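PDB 6PXS: FAD dependent oxidoreductase, which acts as an iminodiacetate oxidase, a flavoenzyme of the DadA family that carries flavin-adenine dinucleotide as its cofactor. Local coordinates for residues 43-48 and 148-153; 47-52 and 105-110; 59-64 and 336-341; 89-94 and 141-146. One frame throughout, in Å; residues are numbered along the deposited sequence.

Contact 1: 43-48 and 148-153; sequences GVVCPW and ARVDGR. With FAD (flavin-adenine dinucleotide), chain E.
G43 opens a short two-stranded antiparallel ladder beside the pyrimidine end of the flavin. Its carbonyl O takes the N-H of V150, O to N 2.8 Å, and the CA-H of R149 leans on the same oxygen. Glycine suits the position twice over: phi is 112°, and a CB would run into the carbonyl O of V150. At V44 the backbone does the binding. Its N-H points almost straight at FAD O4 (N to O4 3.1 Å, angle 170°), the N-H of G43 reaches the same O4 at 3.2 Å, and V44 O accepts a weak bond from FAD N3. With CG1 anti to the backbone N (chi1 175°), V44 sets CG2 beside that N and 3.9 Å from FAD O4, while its side chain also packs on L252. V45 faces the other side of the ladder together with A148. Its N gives to A148 O at 2.9 Å and its O accepts from A148 N at 3.1 Å, the latter bond nearly linear. V45 CG2 meets V150 CG1 at 4.1 Å, branched apolar groups suited to this buried side, where A65 of helix 55-76 also lies. R149 sends its guanidinium away to G84 O. In this contact the main chain supplies the bonds to O4 and N3, and two N-H groups on O4 would probably polarise the C4-O4 bond, drawing electron density onto O4.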
# COMPACT_ATOMS: atom_id res chain seq x y z
N GLY A 43 -7.56 20.74 2.23
CA GLY A 43 -8.87 21.01 2.80
C GLY A 43 -8.93 22.25 3.67
O GLY A 43 -9.66 22.26 4.67
N VAL A 44 -8.19 23.29 3.32
CA VAL A 44 -8.22 24.55 4.06
C VAL A 44 -9.25 25.47 3.43
O VAL A 44 -9.30 25.62 2.20
CB VAL A 44 -6.83 25.21 4.07
CG1 VAL A 44 -6.90 26.58 4.73
CG2 VAL A 44 -5.83 24.32 4.78
N VAL A 45 -10.08 26.09 4.26
CA VAL A 45 -11.11 27.03 3.82
C VAL A 45 -10.92 28.31 4.64
O VAL A 45 -11.49 28.46 5.72
CB VAL A 45 -12.53 26.48 3.98
CG1 VAL A 45 -13.55 27.48 3.48
CG2 VAL A 45 -12.66 25.15 3.25
N CYS A 46 -10.13 29.24 4.11
CA CYS A 46 -9.81 30.48 4.81
C CYS A 46 -9.30 31.51 3.81
O CYS A 46 -8.08 31.69 3.68
CB CYS A 46 -8.79 30.22 5.92
SG CYS A 46 -8.54 31.61 7.04
N PRO A 47 -10.18 32.21 3.10
CA PRO A 47 -9.73 33.03 1.97
C PRO A 47 -9.22 34.41 2.34
O PRO A 47 -8.52 35.03 1.53
CB PRO A 47 -11.00 33.15 1.11
CG PRO A 47 -12.10 33.14 2.12
CD PRO A 47 -11.65 32.21 3.23
N TRP A 48 -9.54 34.92 3.53
CA TRP A 48 -9.30 36.33 3.82
C TRP A 48 -7.82 36.69 3.87
O TRP A 48 -7.49 37.88 3.78
CB TRP A 48 -9.98 36.70 5.15
CG TRP A 48 -11.40 36.24 5.22
CD1 TRP A 48 -12.49 36.85 4.68
CD2 TRP A 48 -11.88 35.06 5.87
NE1 TRP A 48 -13.62 36.13 4.95
CE2 TRP A 48 -13.28 35.02 5.68
CE3 TRP A 48 -11.27 34.03 6.60
CZ2 TRP A 48 -14.07 34.00 6.19
CZ3 TRP A 48 -12.06 33.01 7.10
CH2 TRP A 48 -13.45 33.00 6.89
N ALA A 148 -11.73 27.51 8.63
CA ALA A 148 -12.18 26.14 8.82
C ALA A 148 -11.40 25.21 7.90
O ALA A 148 -10.64 25.65 7.03
CB ALA A 148 -13.69 26.01 8.54
N ARG A 149 -11.58 23.91 8.12
CA ARG A 149 -10.99 22.88 7.29
C ARG A 149 -12.04 21.82 6.99
O ARG A 149 -13.12 21.80 7.59
CB ARG A 149 -9.74 22.26 7.94
CG ARG A 149 -9.86 21.93 9.43
CD ARG A 149 -10.65 20.65 9.70
NE ARG A 149 -10.51 20.22 11.09
CZ ARG A 149 -11.17 19.21 11.64
NH1 ARG A 149 -12.04 18.51 10.93
NH2 ARG A 149 -10.97 18.90 12.91
N VAL A 150 -11.71 20.93 6.05
CA VAL A 150 -12.64 19.88 5.62
C VAL A 150 -11.83 18.81 4.90
O VAL A 150 -10.74 19.06 4.40
CB VAL A 150 -13.75 20.46 4.71
CG1 VAL A 150 -13.14 21.08 3.45
CG2 VAL A 150 -14.75 19.38 4.34
N ASP A 151 -12.39 17.60 4.84
CA ASP A 151 -11.80 16.51 4.08
C ASP A 151 -12.38 16.55 2.66
O ASP A 151 -13.55 16.21 2.46
CB ASP A 151 -12.07 15.17 4.75
CG ASP A 151 -11.31 14.01 4.11
OD1 ASP A 151 -11.18 14.00 2.87
OD2 ASP A 151 -10.85 13.12 4.85
N GLY A 152 -11.55 16.96 1.70
CA GLY A 152 -12.05 17.12 0.34
C GLY A 152 -12.70 15.87 -0.21
O GLY A 152 -13.77 15.93 -0.83
N ARG A 153 -12.08 14.70 -0.00
CA ARG A 153 -12.61 13.47 -0.57
C ARG A 153 -13.95 13.11 0.06
O ARG A 153 -14.89 12.70 -0.65
CB ARG A 153 -11.61 12.33 -0.38
CG ARG A 153 -12.15 10.98 -0.84
CD ARG A 153 -11.08 9.90 -0.85
NE ARG A 153 -10.50 9.68 0.48
CZ ARG A 153 -9.27 10.02 0.84
NH1 ARG A 153 -8.86 9.77 2.07
NH2 ARG A 153 -8.43 10.60 -0.02
PA FAD E . -10.57 16.38 -10.13
O1A FAD E . -9.25 15.90 -10.57
O2A FAD E . -10.85 16.18 -8.64
O5B FAD E . -11.74 15.75 -10.97
C5B FAD E . -11.52 15.27 -12.31
C4B FAD E . -12.20 13.94 -12.46
O4B FAD E . -12.61 13.75 -13.84
C3B FAD E . -11.33 12.73 -12.11
O3B FAD E . -12.08 11.75 -11.41
C2B FAD E . -10.89 12.22 -13.49
O2B FAD E . -10.58 10.83 -13.48
C1B FAD E . -12.15 12.50 -14.30
N9A FAD E . -11.94 12.58 -15.74
C8A FAD E . -11.08 13.41 -16.41
N7A FAD E . -11.10 13.26 -17.71
C5A FAD E . -12.04 12.26 -17.91
C6A FAD E . -12.53 11.63 -19.07
N6A FAD E . -12.12 11.93 -20.31
N1A FAD E . -13.46 10.67 -18.92
C2A FAD E . -13.88 10.36 -17.69
N3A FAD E . -13.49 10.88 -16.53
C4A FAD E . -12.56 11.83 -16.71
N1 FAD E . -8.12 23.47 -2.66
C2 FAD E . -8.56 24.18 -1.58
O2 FAD E . -9.56 24.91 -1.65
N3 FAD E . -7.88 24.10 -0.38
C4 FAD E . -6.75 23.35 -0.13
O4 FAD E . -6.23 23.35 0.98
C4X FAD E . -6.29 22.59 -1.29
N5 FAD E . -5.23 21.85 -1.15
C5X FAD E . -4.78 21.13 -2.24
C6 FAD E . -3.65 20.33 -2.11
C7 FAD E . -3.17 19.59 -3.18
C7M FAD E . -1.94 18.74 -3.00
C8 FAD E . -3.83 19.64 -4.42
C8M FAD E . -3.33 18.85 -5.60
C9 FAD E . -4.96 20.44 -4.55
C9A FAD E . -5.44 21.18 -3.48
N10 FAD E . -6.59 21.99 -3.59
C10 FAD E . -7.04 22.72 -2.51
C1' FAD E . -7.32 22.10 -4.86
C2' FAD E . -8.40 21.03 -5.03
O2' FAD E . -7.94 19.78 -4.53
C3' FAD E . -8.72 20.89 -6.52
O3' FAD E . -8.78 22.18 -7.11
C4' FAD E . -10.04 20.17 -6.82
O4' FAD E . -10.01 18.88 -6.21
C5' FAD E . -10.28 20.04 -8.30
O5' FAD E . -11.48 19.28 -8.53
P FAD E . -11.92 18.86 -9.98
O1P FAD E . -11.91 20.10 -10.88
O2P FAD E . -13.19 18.08 -9.98
O3P FAD E . -10.71 17.93 -10.44

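Contact 2: 47-52 and 105-110; sequences PWATEA and GRISRR
The R106 guanidinium carries E51 over one face, with E51 CG 3.5 Å from R106 NH2, and has A49 O at its edge, near the plane. R110 holds A52 O in plane at the edge of its own guanidinium. P47 CD is the loop's own cover on the W48 ring, whose CD1 lies 3.9 Å from R110 O. These contacts join helix 97-111 to the loop between strand 44-45 and helix 55-76. No hydrogen bond crosses the interface. The guanidinium ends do the touching: T50 O lies 3.6 Å from R106 NE and 3.8 Å from R110 NH2. R110 also makes a cation-pi contact with Y58. A bend at chi3 (-53°) turns the R106 head across E51, whose OE2 stays 4.5 Å from R106 NH1, beyond a salt bridge. Were R106 cut back to an alanine, E51 CA and CG would probably lose their cover and T50 O keep R110 as its nearer positive neighbour. Deeper in, I107 CG1 lies 3.8 Å from W48 O and I107 CD1 4.1 Å from A49 CB, where a small alanine lets loop and helix draw close. A type I turn bends the loop: T50 N and OG1 both give to P47 O from one face, OG1 at 2.9 Å.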
# COMPACT_ATOMS: atom_id res chain seq x y z
N PRO A 47 -10.18 32.21 3.10
CA PRO A 47 -9.73 33.03 1.97
C PRO A 47 -9.22 34.41 2.34
O PRO A 47 -8.52 35.03 1.53
CB PRO A 47 -11.00 33.15 1.11
CG PRO A 47 -12.10 33.14 2.12
CD PRO A 47 -11.65 32.21 3.23
N TRP A 48 -9.54 34.92 3.53
CA TRP A 48 -9.30 36.33 3.82
C TRP A 48 -7.82 36.69 3.87
O TRP A 48 -7.49 37.88 3.78
CB TRP A 48 -9.98 36.70 5.15
CG TRP A 48 -11.40 36.24 5.22
CD1 TRP A 48 -12.49 36.85 4.68
CD2 TRP A 48 -11.88 35.06 5.87
NE1 TRP A 48 -13.62 36.13 4.95
CE2 TRP A 48 -13.28 35.02 5.68
CE3 TRP A 48 -11.27 34.03 6.60
CZ2 TRP A 48 -14.07 34.00 6.19
CZ3 TRP A 48 -12.06 33.01 7.10
CH2 TRP A 48 -13.45 33.00 6.89
N ALA A 49 -6.94 35.71 4.01
CA ALA A 49 -5.51 35.96 4.12
C ALA A 49 -4.76 35.79 2.80
O ALA A 49 -3.54 35.91 2.78
CB ALA A 49 -4.89 35.04 5.17
N THR A 50 -5.47 35.52 1.71
CA THR A 50 -4.79 35.23 0.45
C THR A 50 -4.02 36.44 -0.05
O THR A 50 -4.47 37.58 0.06
CB THR A 50 -5.81 34.79 -0.61
OG1 THR A 50 -6.57 33.69 -0.10
CG2 THR A 50 -5.09 34.36 -1.88
N GLU A 51 -2.83 36.17 -0.59
CA GLU A 51 -2.00 37.23 -1.15
C GLU A 51 -2.46 37.62 -2.55
O GLU A 51 -2.24 38.76 -2.98
CB GLU A 51 -0.54 36.78 -1.18
CG GLU A 51 0.47 37.92 -1.23
CD GLU A 51 1.90 37.42 -1.26
OE1 GLU A 51 2.10 36.19 -1.25
OE2 GLU A 51 2.82 38.27 -1.28
N ALA A 52 -3.09 36.70 -3.28
CA ALA A 52 -3.54 36.96 -4.64
C ALA A 52 -4.78 37.85 -4.60
O ALA A 52 -5.82 37.45 -4.06
CB ALA A 52 -3.83 35.66 -5.37
N GLY A 105 -3.02 44.08 7.49
CA GLY A 105 -3.78 45.08 6.77
C GLY A 105 -4.72 44.47 5.74
O GLY A 105 -5.91 44.79 5.70
N ARG A 106 -4.19 43.57 4.91
CA ARG A 106 -5.03 42.92 3.91
C ARG A 106 -6.21 42.20 4.56
O ARG A 106 -7.34 42.29 4.07
CB ARG A 106 -4.21 41.93 3.08
CG ARG A 106 -3.33 42.56 2.01
CD ARG A 106 -3.04 41.57 0.90
NE ARG A 106 -2.50 40.31 1.41
CZ ARG A 106 -1.22 39.96 1.39
NH1 ARG A 106 -0.30 40.77 0.87
NH2 ARG A 106 -0.85 38.79 1.89
N ILE A 107 -5.96 41.50 5.66
CA ILE A 107 -7.02 40.74 6.31
C ILE A 107 -8.09 41.68 6.86
O ILE A 107 -9.29 41.48 6.65
CB ILE A 107 -6.44 39.84 7.42
CG1 ILE A 107 -5.49 38.81 6.83
CG2 ILE A 107 -7.57 39.16 8.19
CD1 ILE A 107 -4.64 38.10 7.86
N SER A 108 -7.66 42.72 7.58
CA SER A 108 -8.61 43.65 8.18
C SER A 108 -9.53 44.25 7.12
O SER A 108 -10.75 44.30 7.29
CB SER A 108 -7.87 44.76 8.93
OG SER A 108 -6.99 45.45 8.06
N ARG A 109 -8.95 44.71 6.01
CA ARG A 109 -9.77 45.30 4.95
C ARG A 109 -10.80 44.31 4.43
O ARG A 109 -11.93 44.70 4.09
CB ARG A 109 -8.87 45.79 3.81
CG ARG A 109 -8.03 47.00 4.19
CD ARG A 109 -7.23 47.53 3.01
NE ARG A 109 -6.11 46.66 2.65
CZ ARG A 109 -4.92 46.68 3.24
NH1 ARG A 109 -4.67 47.54 4.22
NH2 ARG A 109 -3.97 45.85 2.84
N ARG A 110 -10.45 43.03 4.38
CA ARG A 110 -11.36 42.00 3.89
C ARG A 110 -12.17 41.34 5.00
O ARG A 110 -13.15 40.65 4.70
CB ARG A 110 -10.58 40.93 3.12
CG ARG A 110 -9.92 41.48 1.86
CD ARG A 110 -9.26 40.39 1.04
NE ARG A 110 -8.95 40.86 -0.31
CZ ARG A 110 -8.28 40.17 -1.22
NH1 ARG A 110 -8.06 40.70 -2.42
NH2 ARG A 110 -7.82 38.95 -0.94

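Contact 3: 59-64 and 336-341; sequences LLYARG and GLTVGP. With FAD (flavin-adenine dinucleotide), chain E.
T338 and V339, in the first turns of the helix that follows a Rossmann-type strand and probable glycine-rich turn, meet Y61 and L60 of helix 55-76 next to the flavin. The two segments cross almost at right angles, 82° between directions, with axes 7.8 Å apart. G64 permits this closeness, since a CB there would strike T338 O. T338 is shared between helix and cofactor. Its OG1 lies beside the backbone N (chi1 -58°) and turns to the flavin, which puts CG2 anti to that N, where it touches Y61 CE1 at 3.4 Å. FAD O2 accepts from T338 N at 3.0 Å and from T338 OG1 at 3.3 Å, so a beta-branched residue with one methyl and one hydroxyl fits well. The helix start, directed at O2, would probably stabilise negative charge on the pyrimidine end of the ring, as in many flavoproteins.

L337 lies over the isoalloxazine, its CG 3.6 Å from FAD N1 and its CD1 further in, near C10. With only the methyl of an alanine in place of L337, the flavin would probably lose its hydrocarbon cover over N1 and C2, and G43 CA the packing it has from the leucine CD1. At G336 any CB would run into FAD O3'. Y61 is stacked on W57, and Y61 CD1 also lies 4.0 Å from V339 CG2. The other methyl of the valine, V339 CG1, rests 4.2 Å from L60 CB.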
# COMPACT_ATOMS: atom_id res chain seq x y z
N LEU A 59 -13.99 36.87 -5.95
CA LEU A 59 -15.44 36.91 -5.78
C LEU A 59 -15.99 35.52 -5.47
O LEU A 59 -16.79 35.35 -4.55
CB LEU A 59 -16.09 37.47 -7.05
CG LEU A 59 -17.62 37.47 -7.09
CD1 LEU A 59 -18.19 38.13 -5.84
CD2 LEU A 59 -18.11 38.18 -8.34
N LEU A 60 -15.54 34.51 -6.21
CA LEU A 60 -16.00 33.15 -5.97
C LEU A 60 -15.30 32.51 -4.78
O LEU A 60 -15.88 31.66 -4.11
CB LEU A 60 -15.77 32.29 -7.22
CG LEU A 60 -16.48 32.78 -8.48
CD1 LEU A 60 -16.06 31.95 -9.69
CD2 LEU A 60 -17.99 32.72 -8.29
N TYR A 61 -14.06 32.91 -4.50
CA TYR A 61 -13.32 32.33 -3.39
C TYR A 61 -14.01 32.66 -2.06
O TYR A 61 -14.34 31.76 -1.28
CB TYR A 61 -11.88 32.85 -3.40
CG TYR A 61 -10.91 32.07 -2.54
CD1 TYR A 61 -11.08 30.72 -2.28
CD2 TYR A 61 -9.80 32.70 -1.99
CE1 TYR A 61 -10.19 30.02 -1.49
CE2 TYR A 61 -8.90 32.01 -1.20
CZ TYR A 61 -9.09 30.67 -0.96
OH TYR A 61 -8.19 29.99 -0.18
N ALA A 62 -14.23 33.95 -1.80
CA ALA A 62 -14.91 34.34 -0.57
C ALA A 62 -16.37 33.93 -0.58
O ALA A 62 -16.94 33.63 0.47
CB ALA A 62 -14.79 35.85 -0.36
N ARG A 63 -17.00 33.92 -1.76
CA ARG A 63 -18.39 33.49 -1.86
C ARG A 63 -18.52 31.99 -1.59
O ARG A 63 -19.41 31.56 -0.85
CB ARG A 63 -18.94 33.85 -3.24
CG ARG A 63 -20.40 33.50 -3.47
CD ARG A 63 -21.33 34.29 -2.56
NE ARG A 63 -22.73 34.16 -2.97
CZ ARG A 63 -23.47 33.07 -2.77
NH1 ARG A 63 -24.74 33.05 -3.17
NH2 ARG A 63 -22.96 32.01 -2.16
N GLY A 64 -17.63 31.19 -2.18
CA GLY A 64 -17.66 29.75 -1.96
C GLY A 64 -17.32 29.35 -0.54
O GLY A 64 -17.67 28.24 -0.13
N GLY A 336 -9.88 24.78 -5.15
CA GLY A 336 -11.09 24.12 -5.61
C GLY A 336 -11.99 23.66 -4.48
O GLY A 336 -13.22 23.72 -4.58
N LEU A 337 -11.39 23.18 -3.38
CA LEU A 337 -12.21 22.74 -2.26
C LEU A 337 -13.02 23.89 -1.68
O LEU A 337 -14.10 23.68 -1.12
CB LEU A 337 -11.34 22.09 -1.19
CG LEU A 337 -10.48 20.91 -1.66
CD1 LEU A 337 -9.76 20.28 -0.48
CD2 LEU A 337 -11.33 19.87 -2.39
N THR A 338 -12.52 25.12 -1.81
CA THR A 338 -13.28 26.28 -1.38
C THR A 338 -14.28 26.72 -2.45
O THR A 338 -15.44 27.01 -2.14
CB THR A 338 -12.34 27.44 -1.03
OG1 THR A 338 -11.43 27.03 -0.00
CG2 THR A 338 -13.12 28.65 -0.56
N VAL A 339 -13.84 26.77 -3.71
CA VAL A 339 -14.69 27.26 -4.78
C VAL A 339 -15.60 26.15 -5.32
O VAL A 339 -16.75 26.42 -5.70
CB VAL A 339 -13.83 27.85 -5.91
CG1 VAL A 339 -14.69 28.28 -7.08
CG2 VAL A 339 -13.00 29.01 -5.38
N GLY A 340 -15.12 24.91 -5.35
CA GLY A 340 -15.81 23.82 -5.99
C GLY A 340 -17.28 23.71 -5.63
O GLY A 340 -18.16 23.80 -6.50
N PRO A 341 -17.58 23.51 -4.35
CA PRO A 341 -18.99 23.32 -3.94
C PRO A 341 -19.92 24.39 -4.49
O PRO A 341 -20.94 24.06 -5.11
CB PRO A 341 -18.90 23.35 -2.41
CG PRO A 341 -17.53 22.86 -2.10
CD PRO A 341 -16.65 23.39 -3.20
PA FAD E . -10.57 16.38 -10.13
O1A FAD E . -9.25 15.90 -10.57
O2A FAD E . -10.85 16.18 -8.64
O5B FAD E . -11.74 15.75 -10.97
C5B FAD E . -11.52 15.27 -12.31
C4B FAD E . -12.20 13.94 -12.46
O4B FAD E . -12.61 13.75 -13.84
C3B FAD E . -11.33 12.73 -12.11
O3B FAD E . -12.08 11.75 -11.41
C2B FAD E . -10.89 12.22 -13.49
O2B FAD E . -10.58 10.83 -13.48
C1B FAD E . -12.15 12.50 -14.30
N9A FAD E . -11.94 12.58 -15.74
C8A FAD E . -11.08 13.41 -16.41
N7A FAD E . -11.10 13.26 -17.71
C5A FAD E . -12.04 12.26 -17.91
C6A FAD E . -12.53 11.63 -19.07
N6A FAD E . -12.12 11.93 -20.31
N1A FAD E . -13.46 10.67 -18.92
C2A FAD E . -13.88 10.36 -17.69
N3A FAD E . -13.49 10.88 -16.53
C4A FAD E . -12.56 11.83 -16.71
N1 FAD E . -8.12 23.47 -2.66
C2 FAD E . -8.56 24.18 -1.58
O2 FAD E . -9.56 24.91 -1.65
N3 FAD E . -7.88 24.10 -0.38
C4 FAD E . -6.75 23.35 -0.13
O4 FAD E . -6.23 23.35 0.98
C4X FAD E . -6.29 22.59 -1.29
N5 FAD E . -5.23 21.85 -1.15
C5X FAD E . -4.78 21.13 -2.24
C6 FAD E . -3.65 20.33 -2.11
C7 FAD E . -3.17 19.59 -3.18
C7M FAD E . -1.94 18.74 -3.00
C8 FAD E . -3.83 19.64 -4.42
C8M FAD E . -3.33 18.85 -5.60
C9 FAD E . -4.96 20.44 -4.55
C9A FAD E . -5.44 21.18 -3.48
N10 FAD E . -6.59 21.99 -3.59
C10 FAD E . -7.04 22.72 -2.51
C1' FAD E . -7.32 22.10 -4.86
C2' FAD E . -8.40 21.03 -5.03
O2' FAD E . -7.94 19.78 -4.53
C3' FAD E . -8.72 20.89 -6.52
O3' FAD E . -8.78 22.18 -7.11
C4' FAD E . -10.04 20.17 -6.82
O4' FAD E . -10.01 18.88 -6.21
C5' FAD E . -10.28 20.04 -8.30
O5' FAD E . -11.48 19.28 -8.53
P FAD E . -11.92 18.86 -9.98
O1P FAD E . -11.91 20.10 -10.88
O2P FAD E . -13.19 18.08 -9.98
O3P FAD E . -10.71 17.93 -10.44

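Contact 4: 89-94 and 141-146; sequences GALVLA and AIHIPG
A90 and V92 pair with I144 and I142 in an antiparallel register, the short strand axes 4.6 Å apart and 155° between directions, each pair closed by two hydrogen bonds. V92 N gives to I142 O at 3.0 Å. A90 N gives to I144 O at 2.9 Å, and the return bond from I144 N to A90 O is nearly linear. Between them L91 and H143 form a non-hydrogen-bonded pair. L91 CD2 comes up to the edge of the imidazole in its plane, 3.7 Å from H143 CD2. The histidine CG stands anti to the backbone N (chi1 -172°), which brings the ring edge to L91 CD2. On this same face L93 CD1 packs on A141 CB at 3.8 Å, alanine being small enough to admit the leucine.

These are the two central strands of a mixed four-stranded sheet, separate from the six-stranded nucleotide-binding one: strand 121-123 flanks 141-144 and strand 242-244 flanks 90-93. Helix 127-131 covers the L91 and H143 face, and helix 97-111 covers V92 and I142 on the reverse. There, beta-branched side chains suit both strand conformation and dense apolar contact. V92 CG2 lies 3.9 Å from I144 CD1, and V92 CB stands 4.2 Å from I142 CB. A90, with only a methyl, faces C46. At the strand start G89 takes a positive phi (78°) and turns its CA to I144 O and P145 O, each 3.2 Å away, in CA-H...O contacts, while a CB would press on P145.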
# COMPACT_ATOMS: atom_id res chain seq x y z
N GLY A 89 -10.94 27.87 13.30
CA GLY A 89 -10.11 29.06 13.24
C GLY A 89 -8.80 28.80 12.51
O GLY A 89 -8.44 27.66 12.19
N ALA A 90 -8.08 29.88 12.25
CA ALA A 90 -6.83 29.80 11.51
C ALA A 90 -5.81 30.74 12.13
O ALA A 90 -6.16 31.75 12.75
CB ALA A 90 -7.02 30.16 10.03
N LEU A 91 -4.53 30.39 11.96
CA LEU A 91 -3.41 31.21 12.40
C LEU A 91 -2.58 31.60 11.18
O LEU A 91 -2.16 30.72 10.42
CB LEU A 91 -2.54 30.46 13.41
CG LEU A 91 -3.18 30.11 14.75
CD1 LEU A 91 -2.27 29.19 15.54
CD2 LEU A 91 -3.49 31.36 15.55
N VAL A 92 -2.36 32.89 11.00
CA VAL A 92 -1.56 33.42 9.90
C VAL A 92 -0.22 33.85 10.47
O VAL A 92 -0.17 34.68 11.39
CB VAL A 92 -2.27 34.58 9.19
CG1 VAL A 92 -1.44 35.05 7.99
CG2 VAL A 92 -3.66 34.16 8.75
N LEU A 93 0.86 33.29 9.94
CA LEU A 93 2.20 33.54 10.43
C LEU A 93 3.01 34.30 9.39
O LEU A 93 2.62 34.43 8.22
CB LEU A 93 2.91 32.22 10.78
CG LEU A 93 2.51 31.50 12.06
CD1 LEU A 93 1.01 31.36 12.18
CD2 LEU A 93 3.17 30.12 12.11
N ALA A 94 4.15 34.81 9.84
CA ALA A 94 5.13 35.44 8.96
C ALA A 94 6.43 35.55 9.74
O ALA A 94 6.44 35.56 10.97
CB ALA A 94 4.66 36.81 8.47
N ALA A 141 1.38 35.82 15.50
CA ALA A 141 0.40 35.32 14.54
C ALA A 141 -0.84 36.21 14.57
O ALA A 141 -1.01 37.05 15.45
CB ALA A 141 0.03 33.87 14.83
N ILE A 142 -1.70 35.99 13.58
CA ILE A 142 -2.99 36.65 13.47
C ILE A 142 -4.06 35.57 13.53
O ILE A 142 -4.03 34.62 12.74
CB ILE A 142 -3.11 37.47 12.17
CG1 ILE A 142 -2.01 38.53 12.12
CG2 ILE A 142 -4.49 38.11 12.07
CD1 ILE A 142 -1.88 39.21 10.78
N HIS A 143 -5.00 35.71 14.46
CA HIS A 143 -6.01 34.70 14.72
C HIS A 143 -7.29 35.05 13.96
O HIS A 143 -7.85 36.14 14.16
CB HIS A 143 -6.29 34.58 16.21
CG HIS A 143 -7.18 33.44 16.58
ND1 HIS A 143 -8.52 33.60 16.86
CD2 HIS A 143 -6.93 32.11 16.70
CE1 HIS A 143 -9.06 32.43 17.14
NE2 HIS A 143 -8.11 31.51 17.05
N ILE A 144 -7.74 34.14 13.11
CA ILE A 144 -8.98 34.30 12.36
C ILE A 144 -9.94 33.20 12.80
O ILE A 144 -9.89 32.09 12.24
CB ILE A 144 -8.75 34.25 10.84
CG1 ILE A 144 -7.70 35.29 10.42
CG2 ILE A 144 -10.05 34.49 10.09
CD1 ILE A 144 -7.36 35.24 8.94
N PRO A 145 -10.81 33.44 13.78
CA PRO A 145 -11.67 32.35 14.27
C PRO A 145 -12.52 31.70 13.20
O PRO A 145 -12.97 30.56 13.39
CB PRO A 145 -12.54 33.04 15.33
CG PRO A 145 -11.79 34.26 15.72
CD PRO A 145 -11.05 34.70 14.50
N GLY A 146 -12.75 32.37 12.07
CA GLY A 146 -13.63 31.83 11.04
C GLY A 146 -12.99 30.79 10.15
O GLY A 146 -13.71 30.06 9.46

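How the contacts relate
Contacts 1 and 3 lie deep in the chain, and both grip the flavin pyrimidine: the ladder of 43-48 holds O4 and N3, the helix start at 336-341 holds O2. V44 O, V45 and T338 touch between them. Contact 4 is buried too, but farther out, about 11 Å from FAD at the nearest side chain, and built mainly of sheet bonds and apolar side chains, with one histidine. Contact 2 is the most exposed, with arginines facing carbonyls across an interface that lacks hydrogen bonds. It shares P47 and W48 with contact 1, and W48 and I107 meet I144 of contact 4. P47 and T50 lean on Y61 of contact 3, so residues 43-52 belong to contacts 1 and 2 and pack on 3 and 4.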